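Local atomic coordinates of dTDP-4-amino-4,6-dideoxyglucose formyltransferase (Mycobacterium tuberculosis CAS/NITR204, PDB entry 5VYQ), a protein that probably transfers a formyl group from a folate cofactor to the sugar amine of dTDP-4-amino-4,6-dideoxyglucose. Residues A[167-170]-A[171-175]. Sequence-based numbering, arbitrary orientation. Where two conformers were deposited one is given.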
loop_
_atom_site.group_PDB
_atom_site.type_symbol
_atom_site.label_atom_id
_atom_site.label_comp_id
_atom_site.label_asym_id
_atom_site.label_seq_id
_atom_site.Cartn_x
_atom_site.Cartn_y
_atom_site.Cartn_z
ATOM N N ARG A 167 -13.069 24.766 -5.461
ATOM C CA ARG A 167 -14.184 25.124 -6.329
ATOM C C ARG A 167 -15.266 25.857 -5.530
ATOM O O ARG A 167 -15.761 26.909 -5.972
ATOM C CB ARG A 167 -14.744 23.878 -7.000
ATOM C CG ARG A 167 -16.117 24.091 -7.662
ATOM C CD ARG A 167 -16.570 22.873 -8.431
ATOM N NE ARG A 167 -15.721 22.686 -9.611
ATOM C CZ ARG A 167 -15.902 23.323 -10.778
ATOM N NH1 ARG A 167 -15.034 23.094 -11.787
ATOM N NH2 ARG A 167 -16.934 24.191 -10.936
ATOM N N GLU A 168 -15.554 25.362 -4.319
ATOM C CA GLU A 168 -16.553 25.975 -3.431
ATOM C C GLU A 168 -16.170 27.422 -3.099
ATOM O O GLU A 168 -16.955 28.371 -3.185
ATOM C CB GLU A 168 -16.751 25.094 -2.168
ATOM C CG GLU A 168 -17.583 23.851 -2.527
ATOM C CD GLU A 168 -17.658 22.641 -1.598
ATOM O OE1 GLU A 168 -17.100 22.565 -0.481
ATOM O OE2 GLU A 168 -18.344 21.687 -2.029
ATOM N N LEU A 169 -14.930 27.612 -2.679
ATOM C CA LEU A 169 -14.486 28.892 -2.209
ATOM C C LEU A 169 -14.394 29.927 -3.307
ATOM O O LEU A 169 -14.763 31.100 -3.153
ATOM C CB LEU A 169 -13.145 28.658 -1.510
ATOM C CG LEU A 169 -12.725 29.667 -0.488
ATOM C CD1 LEU A 169 -13.729 29.722 0.665
ATOM C CD2 LEU A 169 -11.307 29.308 -0.029
ATOM N N VAL A 170 -13.877 29.497 -4.466
ATOM C CA VAL A 170 -13.850 30.383 -5.615
ATOM C C VAL A 170 -15.234 30.842 -6.097
ATOM O O VAL A 170 -15.423 32.027 -6.372
ATOM C CB VAL A 170 -13.037 29.764 -6.784
ATOM C CG1 VAL A 170 -13.145 30.578 -8.058
ATOM C CG2 VAL A 170 -11.579 29.669 -6.358
ATOM N N LEU A 171 -16.161 29.896 -6.214
ATOM C CA LEU A 171 -17.525 30.215 -6.641
ATOM C C LEU A 171 -18.183 31.127 -5.628
ATOM O O LEU A 171 -18.888 32.055 -6.021
ATOM C CB LEU A 171 -18.353 28.987 -6.903
ATOM C CG LEU A 171 -17.795 28.178 -8.066
ATOM C CD1 LEU A 171 -18.534 26.881 -8.270
ATOM C CD2 LEU A 171 -17.778 28.966 -9.369
ATOM N N GLU A 172 -17.970 30.891 -4.334
ATOM C CA GLU A 172 -18.509 31.795 -3.337
ATOM C C GLU A 172 -17.993 33.216 -3.427
ATOM O O GLU A 172 -18.788 34.163 -3.302
ATOM C CB GLU A 172 -18.135 31.302 -1.949
ATOM C CG GLU A 172 -18.869 30.059 -1.494
ATOM C CD GLU A 172 -18.334 29.432 -0.215
ATOM O OE1 GLU A 172 -18.509 28.182 -0.054
ATOM O OE2 GLU A 172 -17.806 30.196 0.615
ATOM N N HIS A 173 -16.667 33.371 -3.587
ATOM C CA HIS A 173 -16.042 34.656 -3.487
ATOM C C HIS A 173 -15.737 35.377 -4.804
ATOM O O HIS A 173 -15.119 36.427 -4.773
ATOM C CB HIS A 173 -14.784 34.585 -2.616
ATOM C CG HIS A 173 -15.091 34.209 -1.213
ATOM N ND1 HIS A 173 -15.543 35.129 -0.289
ATOM C CD2 HIS A 173 -15.077 33.012 -0.586
ATOM C CE1 HIS A 173 -15.740 34.519 0.860
ATOM N NE2 HIS A 173 -15.478 33.233 0.706
ATOM N N PHE A 174 -16.126 34.802 -5.932
ATOM C CA PHE A 174 -15.700 35.312 -7.230
ATOM C C PHE A 174 -16.079 36.783 -7.400
ATOM O O PHE A 174 -15.262 37.601 -7.816
ATOM C CB PHE A 174 -16.315 34.533 -8.366
ATOM C CG PHE A 174 -15.945 35.115 -9.705
ATOM C CD1 PHE A 174 -14.637 35.050 -10.143
ATOM C CD2 PHE A 174 -16.859 35.845 -10.447
ATOM C CE1 PHE A 174 -14.259 35.615 -11.355
ATOM C CE2 PHE A 174 -16.491 36.423 -11.653
ATOM C CZ PHE A 174 -15.198 36.291 -12.129
ATOM N N ASP A 175 -17.327 37.141 -7.067
ATOM C CA ASP A 175 -17.685 38.547 -7.284
ATOM C C ASP A 175 -16.740 39.490 -6.540
ATOM O O ASP A 175 -16.333 40.522 -7.098
ATOM C CB ASP A 175 -19.131 38.863 -6.867
ATOM C CG ASP A 175 -20.174 38.163 -7.702
ATOM O OD1 ASP A 175 -19.845 37.478 -8.692
ATOM O OD2 ASP A 175 -21.371 38.321 -7.344
#
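L169 and H173, one turn apart on the amphipathic alpha-helix 155-179 of the formyltransferase domain, meet where the helix packs against the mixed sheet. CD1 of L169 lies 3.8 Å from CD2 of the H173 imidazole, and the same ring presents its edge to the carbonyl O of L169, with CD2 3.2 Å away. H173 N donates to L169 O at 3.0 Å, with an N-H...O angle of 150°. Partly exposed, H173 suits this border because its ring sets carbon against the leucine. L169, V170 and F174 make up the buried part, where branched and aromatic hydrocarbon fits: L169 faces strand 125-131, F174 rests on L40 of helix 31-43, and V170 bridges the two, touching I129 and L40.

The opposite character belongs to E168 and E172, long acidic chains suited to an exposed surface. Their side chains meet loosely, CB of E168 being 4.1 Å from OE1 of E172, although E172 N donates to E168 O at 2.9 Å; E172 turns its charge to a salt bridge with R145. Between these extremes, R167 and L171 run side by side. With CG anti to the backbone N (chi1 166°), R167 lays its aliphatic part along L171, a fitting apolar neighbour, while its guanidinium reaches D39 in a salt bridge. The closest side-chain approach of this pair is R167 CG to L171 CD1, 3.7 Å.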